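Local coordinates for extracellular protein containing a SCP domain (Bacillus anthracis, PDB 4IFA) that is of unknown function but is an extracellular protein of the anthrax bacterium, pairing a CAP-associated N-terminal region with an SCP domain of the cysteine-rich secretory protein family, at residues A[52-55]-A[61-64]; A[82-87]-A[92-97]; A[150-155]-A[192-197]. All coordinates share one frame; numbering follows the deposited sequence. Where two conformers were deposited one is given.

Contact 1. Residues A[52-55]-A[61-64]; sequences LNMI and NLLA
Met-54, present as selenomethionine, meets Asn-61 and Leu-62 through the last atom of its side chain, and the apolar part of the contact is almost entirely the work of that methyl. Its CE lies 3.4 Å from Leu-62 CA, tighter than ordinary van der Waals contact between carbons, and 3.7 Å from Leu-62 CD1, so the methyl is seated against both the backbone and one branch of the leucine. Bends at chi2 (-60°) and chi3 (-65°) fold the chain so that the methyl swings across to the second helix. From its other neighbour comes a polar group: Asn-61 ND2 sits 3.4 Å from Met-54 CE, the two side chains crossing at a slant.

Here a short, weakly bonded helical turn, 51-54, packs one side chain on helix 59-66 in the N-terminal part of the chain, which belongs to the CAP-associated N-terminal family. The two are joined by a brief connection, and their shared side is laid against the sheet, where Met-54 touches Phe-94 while Leu-62 reaches Phe-94, Val-96 and Trp-82.

Polar contact between the segments is indirect. One water donates to Met-54 O at 3.0 Å and accepts from Asn-61 ND2, also at 3.0 Å, tying the Met-54 carbonyl to the side-chain amide of Asn-61. With CG opposite its backbone N (chi1 -178°), Asn-61 presents ND2 to this water, while OD1 pairs with Lys-65 NZ one helical turn on. The backbone N of Asn-61 is taken up by Asp-58 OD1.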
ATOM      1  N   LEU A  52       1.632  16.476  -1.689  1.00 21.96           N
ATOM      2  CA  LEU A  52       2.317  16.677  -2.986  1.00 22.33           C
ATOM      3  C   LEU A  52       3.357  17.793  -2.925  1.00 24.33           C
ATOM      4  O   LEU A  52       4.454  17.659  -3.521  1.00 24.13           O
ATOM      5  CB  LEU A  52       1.327  16.918  -4.125  1.00 23.23           C
ATOM      6  CG  LEU A  52       1.949  17.194  -5.483  1.00 25.09           C
ATOM      7  CD1 LEU A  52       2.892  16.073  -5.930  1.00 26.29           C
ATOM      8  CD2 LEU A  52       0.787  17.363  -6.481  1.00 26.89           C
ATOM      9  N   ASN A  53       3.039  18.889  -2.223  1.00 24.21           N
ATOM     10  CA  ASN A  53       3.977  20.021  -2.051  1.00 25.93           C
ATOM     11  C   ASN A  53       5.292  19.588  -1.410  1.00 25.54           C
ATOM     12  O   ASN A  53       6.314  20.257  -1.588  1.00 26.70           O
ATOM     13  CB  ASN A  53       3.405  21.145  -1.136  1.00 26.29           C
ATOM     14  CG  ASN A  53       2.244  21.952  -1.726  1.00 30.28           C
ATOM     15  OD1 ASN A  53       1.474  22.559  -0.943  1.00 30.70           O
ATOM     16  ND2 ASN A  53       2.126  22.024  -3.058  1.00 31.69           N
HETATM   17  N   MSE A  54       5.272  18.498  -0.636  1.00 24.56           N
HETATM   18  CA  MSE A  54       6.493  18.021   0.023  1.00 23.59           C
HETATM   19  C   MSE A  54       7.439  17.269  -0.932  1.00 25.46           C
HETATM   20  O   MSE A  54       8.659  17.177  -0.681  1.00 25.15           O
HETATM   21  CB  MSE A  54       6.143  17.125   1.205  1.00 22.17           C
HETATM   22  CG  MSE A  54       5.065  17.696   2.125  1.00 23.54           C
HETATM   23 SE   MSE A  54       5.580  19.397   2.898  1.00 31.04          SE
HETATM   24  CE  MSE A  54       6.838  18.602   3.744  1.00 27.55           C
ATOM     25  N   ILE A  55       6.895  16.737  -2.020  1.00 25.56           N
ATOM     26  CA  ILE A  55       7.675  15.950  -2.963  1.00 25.35           C
ATOM     27  C   ILE A  55       8.714  16.849  -3.612  1.00 26.98           C
ATOM     28  O   ILE A  55       8.384  17.918  -4.175  1.00 27.45           O
ATOM     29  CB  ILE A  55       6.801  15.266  -4.057  1.00 26.26           C
ATOM     30  CG1 ILE A  55       5.697  14.382  -3.472  1.00 25.88           C
ATOM     31  CG2 ILE A  55       7.689  14.435  -4.999  1.00 27.61           C
ATOM     32  CD1 ILE A  55       6.187  13.145  -2.760  1.00 25.16           C
ATOM     33  N   ASN A  61      12.325  20.019   5.860  1.00 32.75           N
ATOM     34  CA  ASN A  61      11.026  20.643   5.541  1.00 31.65           C
ATOM     35  C   ASN A  61       9.872  19.710   5.959  1.00 29.61           C
ATOM     36  O   ASN A  61       8.911  20.152   6.585  1.00 28.97           O
ATOM     37  CB  ASN A  61      10.980  20.997   4.041  1.00 30.65           C
ATOM     38  CG  ASN A  61       9.699  21.698   3.622  1.00 32.38           C
ATOM     39  OD1 ASN A  61       9.362  22.772   4.119  1.00 37.01           O
ATOM     40  ND2 ASN A  61       8.968  21.064   2.702  1.00 29.52           N
ATOM     41  N   LEU A  62      10.023  18.418   5.698  1.00 28.21           N
ATOM     42  CA  LEU A  62       8.994  17.439   6.054  1.00 27.45           C
ATOM     43  C   LEU A  62       8.879  17.399   7.571  1.00 29.03           C
ATOM     44  O   LEU A  62       7.774  17.529   8.115  1.00 28.41           O
ATOM     45  CB  LEU A  62       9.338  16.069   5.481  1.00 27.75           C
ATOM     46  CG  LEU A  62       8.383  14.940   5.836  1.00 27.52           C
ATOM     47  CD1 LEU A  62       6.919  15.229   5.366  1.00 26.66           C
ATOM     48  CD2 LEU A  62       8.871  13.659   5.205  1.00 28.14           C
ATOM     49  N   LEU A  63      10.025  17.336   8.262  1.00 29.54           N
ATOM     50  CA  LEU A  63      10.006  17.302   9.734  1.00 31.15           C
ATOM     51  C   LEU A  63       9.320  18.558  10.318  1.00 32.86           C
ATOM     52  O   LEU A  63       8.542  18.472  11.258  1.00 31.75           O
ATOM     53  CB  LEU A  63      11.431  17.140  10.268  1.00 32.17           C
ATOM     54  CG  LEU A  63      11.609  16.818  11.738  1.00 35.23           C
ATOM     55  CD1 LEU A  63      10.915  15.516  12.047  1.00 35.32           C
ATOM     56  CD2 LEU A  63      13.074  16.724  12.023  1.00 36.45           C
ATOM     57  N   ALA A  64       9.637  19.738   9.771  1.00 33.16           N
ATOM     58  CA  ALA A  64       9.027  20.996  10.215  1.00 35.53           C
ATOM     59  C   ALA A  64       7.523  21.093  10.036  1.00 35.42           C
ATOM     60  O   ALA A  64       6.828  21.613  10.913  1.00 38.65           O
ATOM     61  CB  ALA A  64       9.676  22.174   9.465  1.00 36.78           C
TER
HETATM   62  O   HOH W   1       9.711  18.256   1.917  1.00 28.55           O

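Contact 2. Residues A[82-87]-A[92-97]; sequences WVYNQD and VQFGVA
Val-96 places its CG2 methyl over one face of the Trp-82 indole, 3.6 Å from the centroid of the five-membered ring and 10° off its normal, a CH-pi contact centred on that ring and so toward the rim of the indole as a whole. Trp-82 CG lies anti to the carbonyl carbon (chi1 -74°), which sets the indole where this methyl covers it. At the indole edge, in plane, is the hydroxyl of Tyr-84. The Phe-94 ring has Val-92 CG2 over one face and Tyr-84 CD2 near its plane at the edge. Although the phenol and phenyl planes stand perpendicular, the two rings meet obliquely, closest at Tyr-84 CE2 and Phe-94 CD2, 3.7 Å apart. Val-92 O lies at the edge of the phenol ring. Trp-66 meets both Tyr-84 and Phe-94 edge-to-face, and the Tyr-84 hydroxyl is bonded to Gly-67 O.

Beneath the rings is an antiparallel beta hairpin, part of the larger antiparallel sheet of the N-terminal region. Trp-82 and Phe-94 form a hydrogen-bonded pair, with Trp-82 N to Phe-94 O at 2.7 Å (173° at the hydrogen) and Phe-94 N to Trp-82 O at 2.9 Å. In the next such pair, nearest the turn, Tyr-84 N reaches Val-92 O at 2.9 Å, whereas the bond from Val-92 N to Tyr-84 O is weak at 3.3 Å. Val-83 and Gln-93, the non-hydrogen-bonded pair between them, lie side by side on the other face.

The two faces thus differ in chemistry: the aromatic rings and valines pack toward helix 59-66, whereas the face of Val-83 and Gln-93 carries one aliphatic side chain and one amide, held by Tyr-91 and by Gln-223 of helix 210-234.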
ATOM      1  N   TRP A  82       8.766   7.128   6.117  1.00 21.18           N
ATOM      2  CA  TRP A  82       8.454   7.891   7.328  1.00 22.09           C
ATOM      3  C   TRP A  82       6.927   7.760   7.413  1.00 21.61           C
ATOM      4  O   TRP A  82       6.189   8.363   6.596  1.00 21.12           O
ATOM      5  CB  TRP A  82       8.870   9.355   7.178  1.00 23.22           C
ATOM      6  CG  TRP A  82      10.329   9.660   7.253  1.00 23.55           C
ATOM      7  CD1 TRP A  82      11.370   8.872   6.864  1.00 25.04           C
ATOM      8  CD2 TRP A  82      10.882  10.909   7.645  1.00 26.26           C
ATOM      9  NE1 TRP A  82      12.567   9.552   7.054  1.00 25.68           N
ATOM     10  CE2 TRP A  82      12.292  10.802   7.540  1.00 25.85           C
ATOM     11  CE3 TRP A  82      10.324  12.108   8.101  1.00 27.25           C
ATOM     12  CZ2 TRP A  82      13.154  11.864   7.865  1.00 28.88           C
ATOM     13  CZ3 TRP A  82      11.183  13.150   8.452  1.00 28.77           C
ATOM     14  CH2 TRP A  82      12.577  13.033   8.303  1.00 27.55           C
ATOM     15  N   VAL A  83       6.428   7.051   8.416  1.00 21.07           N
ATOM     16  CA  VAL A  83       5.012   6.702   8.490  1.00 21.07           C
ATOM     17  C   VAL A  83       4.292   7.537   9.535  1.00 21.67           C
ATOM     18  O   VAL A  83       4.692   7.574  10.691  1.00 21.91           O
ATOM     19  CB  VAL A  83       4.872   5.226   8.895  1.00 20.45           C
ATOM     20  CG1 VAL A  83       3.423   4.800   8.964  1.00 21.63           C
ATOM     21  CG2 VAL A  83       5.598   4.353   7.876  1.00 23.76           C
ATOM     22  N   TYR A  84       3.202   8.176   9.124  1.00 19.47           N
ATOM     23  CA  TYR A  84       2.319   8.970   9.972  1.00 19.18           C
ATOM     24  C   TYR A  84       0.974   8.241  10.076  1.00 19.77           C
ATOM     25  O   TYR A  84       0.051   8.515   9.312  1.00 20.94           O
ATOM     26  CB  TYR A  84       2.145  10.377   9.374  1.00 20.78           C
ATOM     27  CG  TYR A  84       3.445  11.151   9.378  1.00 21.54           C
ATOM     28  CD1 TYR A  84       3.767  12.018  10.409  1.00 22.39           C
ATOM     29  CD2 TYR A  84       4.377  10.991   8.343  1.00 21.31           C
ATOM     30  CE1 TYR A  84       4.991  12.709  10.438  1.00 23.23           C
ATOM     31  CE2 TYR A  84       5.596  11.660   8.358  1.00 22.14           C
ATOM     32  CZ  TYR A  84       5.887  12.540   9.377  1.00 21.03           C
ATOM     33  OH  TYR A  84       7.101  13.207   9.378  1.00 23.97           O
ATOM     34  N   ASN A  85       0.904   7.327  11.035  1.00 21.40           N
ATOM     35  CA  ASN A  85      -0.275   6.442  11.163  1.00 21.49           C
ATOM     36  C   ASN A  85      -1.060   6.608  12.447  1.00 25.70           C
ATOM     37  O   ASN A  85      -1.957   5.818  12.690  1.00 27.66           O
ATOM     38  CB  ASN A  85       0.170   4.969  11.082  1.00 22.30           C
ATOM     39  CG  ASN A  85       0.998   4.552  12.275  1.00 25.66           C
ATOM     40  OD1 ASN A  85       1.540   5.409  12.968  1.00 25.60           O
ATOM     41  ND2 ASN A  85       1.120   3.251  12.539  1.00 24.38           N
ATOM     42  N   GLN A  86      -0.793   7.619  13.246  1.00 26.33           N
ATOM     43  CA  GLN A  86      -1.497   7.693  14.544  1.00 29.04           C
ATOM     44  C   GLN A  86      -2.958   8.144  14.462  1.00 28.46           C
ATOM     45  O   GLN A  86      -3.731   7.946  15.408  1.00 30.34           O
ATOM     46  CB  GLN A  86      -0.670   8.449  15.587  1.00 31.22           C
ATOM     47  CG  GLN A  86       0.687   7.747  15.915  1.00 36.33           C
ATOM     48  CD  GLN A  86       0.560   6.319  16.504  1.00 39.75           C
ATOM     49  OE1 GLN A  86      -0.022   6.127  17.583  1.00 44.43           O
ATOM     50  NE2 GLN A  86       1.135   5.322  15.812  1.00 34.76           N
ATOM     51  N   ASP A  87      -3.337   8.715  13.324  1.00 25.86           N
ATOM     52  CA  ASP A  87      -4.706   9.096  13.068  1.00 25.26           C
ATOM     53  C   ASP A  87      -5.039   8.511  11.716  1.00 24.11           C
ATOM     54  O   ASP A  87      -4.576   8.999  10.664  1.00 23.44           O
ATOM     55  CB  ASP A  87      -4.845  10.621  13.056  1.00 25.86           C
ATOM     56  CG  ASP A  87      -6.263  11.089  12.756  1.00 29.98           C
ATOM     57  OD1 ASP A  87      -7.121  10.308  12.286  1.00 31.09           O
ATOM     58  OD2 ASP A  87      -6.504  12.301  13.023  1.00 35.18           O
ATOM     59  N   VAL A  92      -0.645   9.039   6.085  1.00 18.60           N
ATOM     60  CA  VAL A  92       0.262   9.260   4.990  1.00 19.11           C
ATOM     61  C   VAL A  92       1.625   8.687   5.378  1.00 18.73           C
ATOM     62  O   VAL A  92       1.979   8.617   6.573  1.00 18.95           O
ATOM     63  CB  VAL A  92       0.389  10.751   4.611  1.00 20.66           C
ATOM     64  CG1 VAL A  92       0.848  11.592   5.752  1.00 23.82           C
ATOM     65  CG2 VAL A  92       1.316  10.951   3.395  1.00 21.20           C
ATOM     66  N   GLN A  93       2.338   8.207   4.368  1.00 18.47           N
ATOM     67  CA  GLN A  93       3.733   7.772   4.553  1.00 19.15           C
ATOM     68  C   GLN A  93       4.542   8.372   3.426  1.00 19.63           C
ATOM     69  O   GLN A  93       4.127   8.408   2.261  1.00 19.90           O
ATOM     70  CB  GLN A  93       3.827   6.237   4.595  1.00 19.65           C
ATOM     71  CG  GLN A  93       3.253   5.522   3.391  1.00 19.84           C
ATOM     72  CD  GLN A  93       3.246   3.995   3.542  1.00 20.06           C
ATOM     73  OE1 GLN A  93       2.695   3.487   4.517  1.00 21.94           O
ATOM     74  NE2 GLN A  93       3.807   3.267   2.569  1.00 19.62           N
ATOM     75  N   PHE A  94       5.685   8.947   3.790  1.00 19.63           N
ATOM     76  CA  PHE A  94       6.613   9.636   2.863  1.00 20.14           C
ATOM     77  C   PHE A  94       7.875   8.819   2.707  1.00 21.44           C
ATOM     78  O   PHE A  94       8.366   8.242   3.676  1.00 22.45           O
ATOM     79  CB  PHE A  94       7.019  11.017   3.397  1.00 20.88           C
ATOM     80  CG  PHE A  94       5.895  12.012   3.552  1.00 18.55           C
ATOM     81  CD1 PHE A  94       5.616  12.922   2.538  1.00 19.85           C
ATOM     82  CD2 PHE A  94       5.122  12.054   4.704  1.00 20.59           C
ATOM     83  CE1 PHE A  94       4.614  13.877   2.670  1.00 20.70           C
ATOM     84  CE2 PHE A  94       4.105  13.013   4.850  1.00 20.91           C
ATOM     85  CZ  PHE A  94       3.851  13.921   3.831  1.00 21.75           C
ATOM     86  N   GLY A  95       8.412   8.771   1.508  1.00 19.99           N
ATOM     87  CA  GLY A  95       9.687   8.091   1.258  1.00 22.20           C
ATOM     88  C   GLY A  95      10.791   9.118   1.122  1.00 22.12           C
ATOM     89  O   GLY A  95      10.702  10.046   0.270  1.00 22.87           O
ATOM     90  N   VAL A  96      11.847   8.960   1.938  1.00 21.61           N
ATOM     91  CA  VAL A  96      12.992   9.853   2.016  1.00 23.29           C
ATOM     92  C   VAL A  96      14.262   9.119   1.586  1.00 24.52           C
ATOM     93  O   VAL A  96      14.595   8.050   2.127  1.00 24.58           O
ATOM     94  CB  VAL A  96      13.128  10.381   3.468  1.00 23.43           C
ATOM     95  CG1 VAL A  96      14.353  11.221   3.641  1.00 25.86           C
ATOM     96  CG2 VAL A  96      11.897  11.168   3.912  1.00 26.08           C
ATOM     97  N   ALA A  97      15.001   9.719   0.668  1.00 25.67           N
ATOM     98  CA  ALA A  97      16.267   9.172   0.145  1.00 27.62           C
ATOM     99  C   ALA A  97      17.234  10.319   0.131  1.00 29.39           C
ATOM    100  O   ALA A  97      16.961  11.365  -0.464  1.00 29.90           O
ATOM    101  CB  ALA A  97      16.057   8.619  -1.279  1.00 27.14           C
TER

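Contact 3. Residues A[150-155]-A[192-197]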
ATOM      1  N   ASP A 150      -5.992  -2.742 -19.540  1.00 38.41           N
ATOM      2  CA  ASP A 150      -7.320  -2.163 -19.313  1.00 38.06           C
ATOM      3  C   ASP A 150      -7.641  -2.182 -17.822  1.00 35.18           C
ATOM      4  O   ASP A 150      -8.201  -1.223 -17.286  1.00 34.48           O
ATOM      5  CB  ASP A 150      -8.398  -2.927 -20.101  1.00 40.10           C
ATOM      6  CG  ASP A 150      -8.343  -2.660 -21.603  1.00 44.48           C
ATOM      7  OD1 ASP A 150      -7.562  -1.792 -22.053  1.00 48.06           O
ATOM      8  OD2 ASP A 150      -9.123  -3.306 -22.325  1.00 46.76           O
ATOM      9  N   THR A 151      -7.261  -3.260 -17.145  1.00 34.76           N
ATOM     10  CA  THR A 151      -7.477  -3.392 -15.688  1.00 32.68           C
ATOM     11  C   THR A 151      -6.723  -2.336 -14.899  1.00 30.25           C
ATOM     12  O   THR A 151      -7.278  -1.717 -13.983  1.00 29.06           O
ATOM     13  CB  THR A 151      -7.080  -4.807 -15.229  1.00 33.37           C
ATOM     14  OG1 THR A 151      -7.850  -5.752 -15.986  1.00 35.90           O
ATOM     15  CG2 THR A 151      -7.317  -5.017 -13.721  1.00 32.06           C
ATOM     16  N   GLU A 152      -5.454  -2.146 -15.238  1.00 28.42           N
ATOM     17  CA  GLU A 152      -4.628  -1.130 -14.598  1.00 27.20           C
ATOM     18  C   GLU A 152      -5.173   0.301 -14.796  1.00 26.17           C
ATOM     19  O   GLU A 152      -5.136   1.128 -13.879  1.00 25.20           O
ATOM     20  CB  GLU A 152      -3.176  -1.269 -15.075  1.00 27.62           C
ATOM     21  CG  GLU A 152      -2.526  -2.547 -14.493  1.00 31.05           C
ATOM     22  CD  GLU A 152      -1.236  -2.974 -15.175  1.00 34.42           C
ATOM     23  OE1 GLU A 152      -0.974  -2.563 -16.325  1.00 35.22           O
ATOM     24  OE2 GLU A 152      -0.489  -3.771 -14.558  1.00 37.72           O
ATOM     25  N   VAL A 153      -5.696   0.591 -15.990  1.00 27.97           N
ATOM     26  CA  VAL A 153      -6.274   1.894 -16.230  1.00 27.85           C
ATOM     27  C   VAL A 153      -7.497   2.163 -15.306  1.00 27.51           C
ATOM     28  O   VAL A 153      -7.727   3.314 -14.904  1.00 26.84           O
ATOM     29  CB  VAL A 153      -6.623   2.084 -17.732  1.00 29.68           C
ATOM     30  CG1 VAL A 153      -7.525   3.301 -17.979  1.00 32.12           C
ATOM     31  CG2 VAL A 153      -5.338   2.183 -18.547  1.00 31.78           C
HETATM   32  N   MSE A 154      -8.256   1.117 -14.974  0.50 27.20           N
HETATM   33  CA  MSE A 154      -9.428   1.260 -14.092  0.50 27.02           C
HETATM   34  C   MSE A 154      -9.149   1.125 -12.607  0.50 25.84           C
HETATM   35  O   MSE A 154      -9.925   1.643 -11.797  0.50 25.85           O
HETATM   36  CB  MSE A 154     -10.506   0.251 -14.449  0.50 27.91           C
HETATM   37  CG  MSE A 154     -11.148   0.498 -15.811  0.50 30.59           C
HETATM   38 SE   MSE A 154     -12.553  -0.770 -16.250  0.50 35.43          SE
HETATM   39  CE  MSE A 154     -11.470  -2.354 -16.551  0.50 34.96           C
ATOM     40  N   GLU A 155      -8.080   0.410 -12.249  1.00 24.76           N
ATOM     41  CA  GLU A 155      -7.726   0.205 -10.848  1.00 23.14           C
ATOM     42  C   GLU A 155      -6.595   1.035 -10.281  1.00 21.63           C
ATOM     43  O   GLU A 155      -6.593   1.284  -9.070  1.00 21.93           O
ATOM     44  CB  GLU A 155      -7.405  -1.302 -10.586  1.00 23.56           C
ATOM     45  CG  GLU A 155      -8.626  -2.176 -10.894  1.00 26.26           C
ATOM     46  CD  GLU A 155      -8.424  -3.667 -10.661  1.00 28.56           C
ATOM     47  OE1 GLU A 155      -7.321  -4.092 -10.252  1.00 29.95           O
ATOM     48  OE2 GLU A 155      -9.384  -4.414 -10.951  1.00 32.57           O
ATOM     49  N   ARG A 192       8.171   0.033 -10.975  1.00 38.99           N
ATOM     50  CA  ARG A 192       7.633  -0.637 -12.195  1.00 39.68           C
ATOM     51  C   ARG A 192       6.223  -1.195 -12.004  1.00 37.07           C
ATOM     52  O   ARG A 192       6.004  -2.392 -12.042  1.00 36.97           O
ATOM     53  CB  ARG A 192       8.564  -1.762 -12.667  1.00 42.73           C
ATOM     54  CG  ARG A 192       9.952  -1.282 -12.979  1.00 48.44           C
ATOM     55  CD  ARG A 192      10.754  -2.310 -13.772  1.00 55.82           C
ATOM     56  NE  ARG A 192      12.125  -1.858 -14.041  1.00 63.40           N
ATOM     57  CZ  ARG A 192      12.970  -2.451 -14.887  1.00 70.28           C
ATOM     58  NH1 ARG A 192      12.605  -3.529 -15.581  1.00 73.59           N
ATOM     59  NH2 ARG A 192      14.197  -1.961 -15.053  1.00 74.02           N
ATOM     60  N   PRO A 193       5.242  -0.314 -11.811  1.00 35.30           N
ATOM     61  CA  PRO A 193       3.899  -0.829 -11.538  1.00 34.02           C
ATOM     62  C   PRO A 193       3.193  -1.501 -12.704  1.00 34.15           C
ATOM     63  O   PRO A 193       2.203  -2.202 -12.482  1.00 35.84           O
ATOM     64  CB  PRO A 193       3.113   0.408 -11.129  1.00 32.51           C
ATOM     65  CG  PRO A 193       3.979   1.535 -11.288  1.00 33.44           C
ATOM     66  CD  PRO A 193       5.348   1.139 -11.626  1.00 35.37           C
ATOM     67  N   TYR A 194       3.682  -1.275 -13.926  1.00 33.78           N
ATOM     68  CA  TYR A 194       3.073  -1.813 -15.131  1.00 34.28           C
ATOM     69  C   TYR A 194       4.162  -2.410 -16.038  1.00 36.40           C
ATOM     70  O   TYR A 194       5.356  -2.249 -15.776  1.00 37.37           O
ATOM     71  CB  TYR A 194       2.380  -0.690 -15.913  1.00 34.12           C
ATOM     72  CG  TYR A 194       1.707   0.373 -15.054  1.00 30.04           C
ATOM     73  CD1 TYR A 194       0.541   0.098 -14.333  1.00 31.77           C
ATOM     74  CD2 TYR A 194       2.225   1.658 -14.984  1.00 30.88           C
ATOM     75  CE1 TYR A 194      -0.072   1.075 -13.539  1.00 27.99           C
ATOM     76  CE2 TYR A 194       1.600   2.658 -14.206  1.00 31.67           C
ATOM     77  CZ  TYR A 194       0.474   2.360 -13.494  1.00 30.25           C
ATOM     78  OH  TYR A 194      -0.092   3.377 -12.750  1.00 29.14           O
ATOM     79  N   GLN A 195       3.722  -3.079 -17.102  1.00 37.97           N
ATOM     80  CA  GLN A 195       4.618  -3.633 -18.100  1.00 41.42           C
ATOM     81  C   GLN A 195       5.478  -2.501 -18.653  1.00 42.25           C
ATOM     82  O   GLN A 195       4.955  -1.434 -18.967  1.00 42.32           O
ATOM     83  CB  GLN A 195       3.804  -4.307 -19.204  1.00 42.83           C
ATOM     84  CG  GLN A 195       4.640  -4.848 -20.364  1.00 47.69           C
ATOM     85  CD  GLN A 195       3.849  -5.780 -21.261  1.00 51.66           C
ATOM     86  OE1 GLN A 195       3.417  -6.857 -20.836  1.00 55.15           O
ATOM     87  NE2 GLN A 195       3.688  -5.393 -22.516  1.00 54.87           N
ATOM     88  N   LEU A 196       6.789  -2.737 -18.779  1.00 44.07           N
ATOM     89  CA  LEU A 196       7.735  -1.697 -19.214  1.00 45.29           C
ATOM     90  C   LEU A 196       8.594  -2.085 -20.416  1.00 49.56           C
ATOM     91  O   LEU A 196       9.251  -3.132 -20.412  1.00 50.67           O
ATOM     92  CB  LEU A 196       8.668  -1.322 -18.045  1.00 44.47           C
ATOM     93  CG  LEU A 196       9.790  -0.295 -18.323  1.00 45.76           C
ATOM     94  CD1 LEU A 196       9.273   1.124 -18.549  1.00 44.62           C
ATOM     95  CD2 LEU A 196      10.796  -0.288 -17.184  1.00 48.04           C
ATOM     96  N   VAL A 197       8.588  -1.220 -21.434  1.00 51.01           N
ATOM     97  CA  VAL A 197       9.415  -1.386 -22.632  1.00 55.20           C
ATOM     98  C   VAL A 197      10.483  -0.292 -22.524  1.00 56.50           C
ATOM     99  O   VAL A 197      10.143   0.873 -22.297  1.00 55.67           O
ATOM    100  CB  VAL A 197       8.596  -1.215 -23.923  1.00 56.77           C
ATOM    101  CG1 VAL A 197       9.473  -1.454 -25.136  1.00 60.01           C
ATOM    102  CG2 VAL A 197       7.401  -2.168 -23.937  1.00 56.01           C
TER
HETATM  103  O   HOH W   2       0.918  -3.409 -17.745  1.00 39.48           O
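Glu-152 brings its carboxyl end to the edge of the Tyr-194 ring, with Glu-152 CD 3.6 Å from Tyr-194 CD1 and close to the ring plane. The side chains slide past one another in opposite directions, and the carboxylate is turned 68° from the ring, so this is an edge approach and not a stack. An extended chain beyond CG (chi2 165°) carries the acid group from the helix to that edge. A water bridges Glu-152 OE1 and Gln-195 N, accepting from the latter at 2.9 Å, although its separation from OE1 is doubtfully short; the same oxygen is also bonded to Ser-149 N, just before the helix.

Here a short helix of the CAP-associated N-terminal region, 150-155, is joined to the turn that leads from helix 185-191 into strand 195-198, the edge strand of a small three-stranded antiparallel sheet. Tyr-194 spans the junction, its hydroxyl bonded to Gln-156 O immediately after the helix.

Pro-193 contributes from its own side of the junction. Its CB lies 3.9 Å above the centre of the Tyr-194 ring, on one face, while Pro-193 O approaches Glu-152 OE2 to 3.7 Å as one acceptor facing another.

Contacts 1 and 2 form one continuous packing layer, their centres about 11 Å apart: Leu-62 CD2 meets Trp-82 CE3 at 3.6 Å, and Met-54 CB meets Phe-94 CE1 at 3.9 Å, so the helix pair of contact 1 rests on the ring-bearing face of the hairpin in contact 2. Contact 3 is remote, its centre about 28 Å from that of contact 1 and about 25 Å from that of contact 2, the latter on the opposite side of the chain's centre. Its helix 150-155 precedes strand 158-161, an outermost strand of the seven-stranded sheet that also contains the hairpin. A bound 1,2-ethanediol, probably from the crystallisation liquor, lies about 4 Å from the Trp-82 side chain.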